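Putative Acetyltransferase from the GNAT family (Novosphingobium aromaticivorans DSM 12444, PDB 3EC4) probably acts as an acyltransferase, moving an acyl group other than an aminoacyl group onto an acceptor. Local coordinates at residues P39-A44 with D60-V65. Numbering follows the deposited sequence.
Sequences PFAAAA and DEIWLV
With CG of Phe40 anti to its carbonyl carbon (chi1 -68°) and CG of Trp63 set likewise (chi1 -82°), the two side chains run slantwise past each other, and Phe40 CD1 rests 3.7 Å from Trp63 CB. The phenyl ring reaches on to Val65, whose CG2 lies 3.8 Å from Phe40 CE1. Pro39 runs alongside Trp63 and brings its CG to 3.5 Å from CD1 at the indole edge. With an alanine in place of the phenylalanine, a gap is likely to open beside Trp63 CB and Val65 CG2, where the ring now packs. The backbones of Phe40 and Trp63 form a single parallel beta bridge. Trp63 N donates to Pro39 O (2.9 Å) from above the carbonyl plane, and Ala41 N returns a bond to Trp63 O (2.9 Å), which also receives a CA-H...O contact from Phe40. The axes of strands 41-43 and 61-65 lie at 65°, and a water joins Ala41 O to Val65 N. On the other flank Ala41 CB meets Ile62 CD1. Strand 61-66, outermost in the mixed sheet, pairs through Ile62 and Leu64 with strand 214-226, whereas strand 41-43 pairs with strand 30-32 and packs Ala42 against helix 11-17; the bridge joins the two sheets.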
ATOM      1  N   PRO A  39       1.909  -5.488   7.489  1.00 25.90           N
ATOM      2  CA  PRO A  39       1.024  -6.178   8.424  1.00 27.10           C
ATOM      3  C   PRO A  39      -0.193  -6.922   7.812  1.00 26.72           C
ATOM      4  O   PRO A  39      -1.124  -7.301   8.543  1.00 26.38           O
ATOM      5  CB  PRO A  39       0.523  -5.016   9.259  1.00 26.99           C
ATOM      6  CG  PRO A  39       0.338  -3.942   8.224  1.00 31.45           C
ATOM      7  CD  PRO A  39       1.491  -4.093   7.284  1.00 28.60           C
ATOM      8  N   PHE A  40      -0.167  -7.158   6.508  1.00 26.69           N
ATOM      9  CA  PHE A  40      -1.384  -7.519   5.784  1.00 25.67           C
ATOM     10  C   PHE A  40      -1.624  -9.034   5.839  1.00 24.03           C
ATOM     11  O   PHE A  40      -0.682  -9.820   5.836  1.00 25.40           O
ATOM     12  CB  PHE A  40      -1.339  -7.053   4.342  1.00 25.62           C
ATOM     13  CG  PHE A  40      -1.385  -5.562   4.213  1.00 25.94           C
ATOM     14  CD1 PHE A  40      -2.568  -4.888   4.423  1.00 26.96           C
ATOM     15  CD2 PHE A  40      -0.226  -4.842   3.968  1.00 28.13           C
ATOM     16  CE1 PHE A  40      -2.618  -3.536   4.342  1.00 31.75           C
ATOM     17  CE2 PHE A  40      -0.269  -3.474   3.913  1.00 27.75           C
ATOM     18  CZ  PHE A  40      -1.456  -2.827   4.101  1.00 29.38           C
ATOM     19  N   ALA A  41      -2.901  -9.416   5.891  1.00 23.21           N
ATOM     20  CA  ALA A  41      -3.287 -10.854   5.871  1.00 25.83           C
ATOM     21  C   ALA A  41      -4.656 -11.009   5.245  1.00 25.59           C
ATOM     22  O   ALA A  41      -5.391 -10.040   5.086  1.00 24.58           O
ATOM     23  CB  ALA A  41      -3.259 -11.486   7.304  1.00 25.21           C
ATOM     24  N   ALA A  42      -4.986 -12.244   4.869  1.00 26.43           N
ATOM     25  CA  ALA A  42      -6.264 -12.553   4.253  1.00 24.30           C
ATOM     26  C   ALA A  42      -6.572 -14.029   4.489  1.00 26.35           C
ATOM     27  O   ALA A  42      -5.653 -14.870   4.625  1.00 26.57           O
ATOM     28  CB  ALA A  42      -6.242 -12.226   2.743  1.00 20.99           C
ATOM     29  N   ALA A  43      -7.854 -14.337   4.515  1.00 25.22           N
ATOM     30  CA  ALA A  43      -8.345 -15.727   4.698  1.00 26.61           C
ATOM     31  C   ALA A  43      -9.200 -16.182   3.508  1.00 26.67           C
ATOM     32  O   ALA A  43      -9.876 -15.380   2.855  1.00 28.59           O
ATOM     33  CB  ALA A  43      -9.167 -15.830   6.006  1.00 23.45           C
ATOM     34  N   ALA A  44      -9.208 -17.485   3.252  1.00 25.32           N
ATOM     35  CA  ALA A  44     -10.095 -18.031   2.247  1.00 25.71           C
ATOM     36  C   ALA A  44     -11.512 -17.743   2.699  1.00 23.70           C
ATOM     37  O   ALA A  44     -11.770 -17.692   3.885  1.00 24.86           O
ATOM     38  CB  ALA A  44      -9.893 -19.562   2.084  1.00 22.88           C
ATOM     39  N   ASP A  60       0.023  -8.158  18.893  1.00 31.28           N
ATOM     40  CA  ASP A  60       0.014  -8.426  17.459  1.00 31.05           C
ATOM     41  C   ASP A  60      -1.240  -7.869  16.787  1.00 29.78           C
ATOM     42  O   ASP A  60      -2.299  -7.759  17.399  1.00 28.77           O
ATOM     43  CB  ASP A  60       0.140  -9.923  17.216  1.00 31.17           C
ATOM     44  CG  ASP A  60       1.475 -10.452  17.693  1.00 37.21           C
ATOM     45  OD1 ASP A  60       2.314  -9.589  18.068  1.00 42.46           O
ATOM     46  OD2 ASP A  60       1.681 -11.694  17.729  1.00 47.63           O
ATOM     47  N   GLU A  61      -1.092  -7.452  15.551  1.00 27.53           N
ATOM     48  CA  GLU A  61      -2.251  -7.004  14.781  1.00 26.59           C
ATOM     49  C   GLU A  61      -2.079  -7.345  13.315  1.00 27.94           C
ATOM     50  O   GLU A  61      -0.966  -7.560  12.857  1.00 25.15           O
ATOM     51  CB  GLU A  61      -2.491  -5.522  15.001  1.00 26.25           C
ATOM     52  CG  GLU A  61      -1.353  -4.643  14.586  1.00 29.12           C
ATOM     53  CD  GLU A  61      -1.487  -3.191  15.027  1.00 29.35           C
ATOM     54  OE1 GLU A  61      -2.171  -2.899  16.075  1.00 29.86           O
ATOM     55  OE2 GLU A  61      -0.902  -2.349  14.282  1.00 27.71           O
ATOM     56  N   ILE A  62      -3.182  -7.409  12.585  1.00 24.69           N
ATOM     57  CA  ILE A  62      -3.139  -7.633  11.151  1.00 25.93           C
ATOM     58  C   ILE A  62      -4.137  -6.708  10.463  1.00 25.51           C
ATOM     59  O   ILE A  62      -5.239  -6.424  10.979  1.00 22.72           O
ATOM     60  CB  ILE A  62      -3.424  -9.111  10.758  1.00 27.24           C
ATOM     61  CG1 ILE A  62      -4.729  -9.634  11.411  1.00 25.42           C
ATOM     62  CG2 ILE A  62      -2.222 -10.036  11.082  1.00 30.24           C
ATOM     63  CD1 ILE A  62      -5.183 -10.981  10.816  1.00 29.78           C
ATOM     64  N   TRP A  63      -3.737  -6.219   9.295  1.00 22.90           N
ATOM     65  CA  TRP A  63      -4.600  -5.443   8.452  1.00 23.78           C
ATOM     66  C   TRP A  63      -5.099  -6.314   7.331  1.00 25.91           C
ATOM     67  O   TRP A  63      -4.310  -7.013   6.661  1.00 26.31           O
ATOM     68  CB  TRP A  63      -3.887  -4.260   7.804  1.00 23.95           C
ATOM     69  CG  TRP A  63      -3.762  -3.053   8.654  1.00 22.29           C
ATOM     70  CD1 TRP A  63      -2.673  -2.663   9.354  1.00 28.29           C
ATOM     71  CD2 TRP A  63      -4.761  -2.057   8.867  1.00 24.07           C
ATOM     72  NE1 TRP A  63      -2.915  -1.477   9.997  1.00 30.72           N
ATOM     73  CE2 TRP A  63      -4.191  -1.077   9.711  1.00 30.06           C
ATOM     74  CE3 TRP A  63      -6.085  -1.893   8.443  1.00 25.68           C
ATOM     75  CZ2 TRP A  63      -4.900   0.033  10.155  1.00 28.94           C
ATOM     76  CZ3 TRP A  63      -6.782  -0.775   8.895  1.00 23.72           C
ATOM     77  CH2 TRP A  63      -6.181   0.164   9.737  1.00 23.03           C
ATOM     78  N   LEU A  64      -6.405  -6.189   7.104  1.00 25.21           N
ATOM     79  CA  LEU A  64      -7.120  -6.814   5.997  1.00 24.37           C
ATOM     80  C   LEU A  64      -7.728  -5.743   5.076  1.00 24.56           C
ATOM     81  O   LEU A  64      -8.194  -4.709   5.541  1.00 28.02           O
ATOM     82  CB  LEU A  64      -8.203  -7.746   6.524  1.00 25.23           C
ATOM     83  CG  LEU A  64      -7.741  -8.780   7.548  1.00 28.33           C
ATOM     84  CD1 LEU A  64      -8.265  -8.394   8.904  1.00 26.69           C
ATOM     85  CD2 LEU A  64      -8.192 -10.201   7.144  1.00 27.79           C
ATOM     86  N   VAL A  65      -7.690  -6.016   3.790  1.00 24.11           N
ATOM     87  CA  VAL A  65      -8.207  -5.099   2.737  1.00 25.33           C
ATOM     88  C   VAL A  65      -9.168  -5.945   1.912  1.00 26.44           C
ATOM     89  O   VAL A  65      -8.737  -6.855   1.188  1.00 26.21           O
ATOM     90  CB  VAL A  65      -7.090  -4.457   1.881  1.00 25.60           C
ATOM     91  CG1 VAL A  65      -7.714  -3.492   0.875  1.00 23.93           C
ATOM     92  CG2 VAL A  65      -6.090  -3.716   2.798  1.00 27.94           C
TER
HETATM   93  O   HOH W   1      -7.046  -8.865   3.343  1.00 19.33           O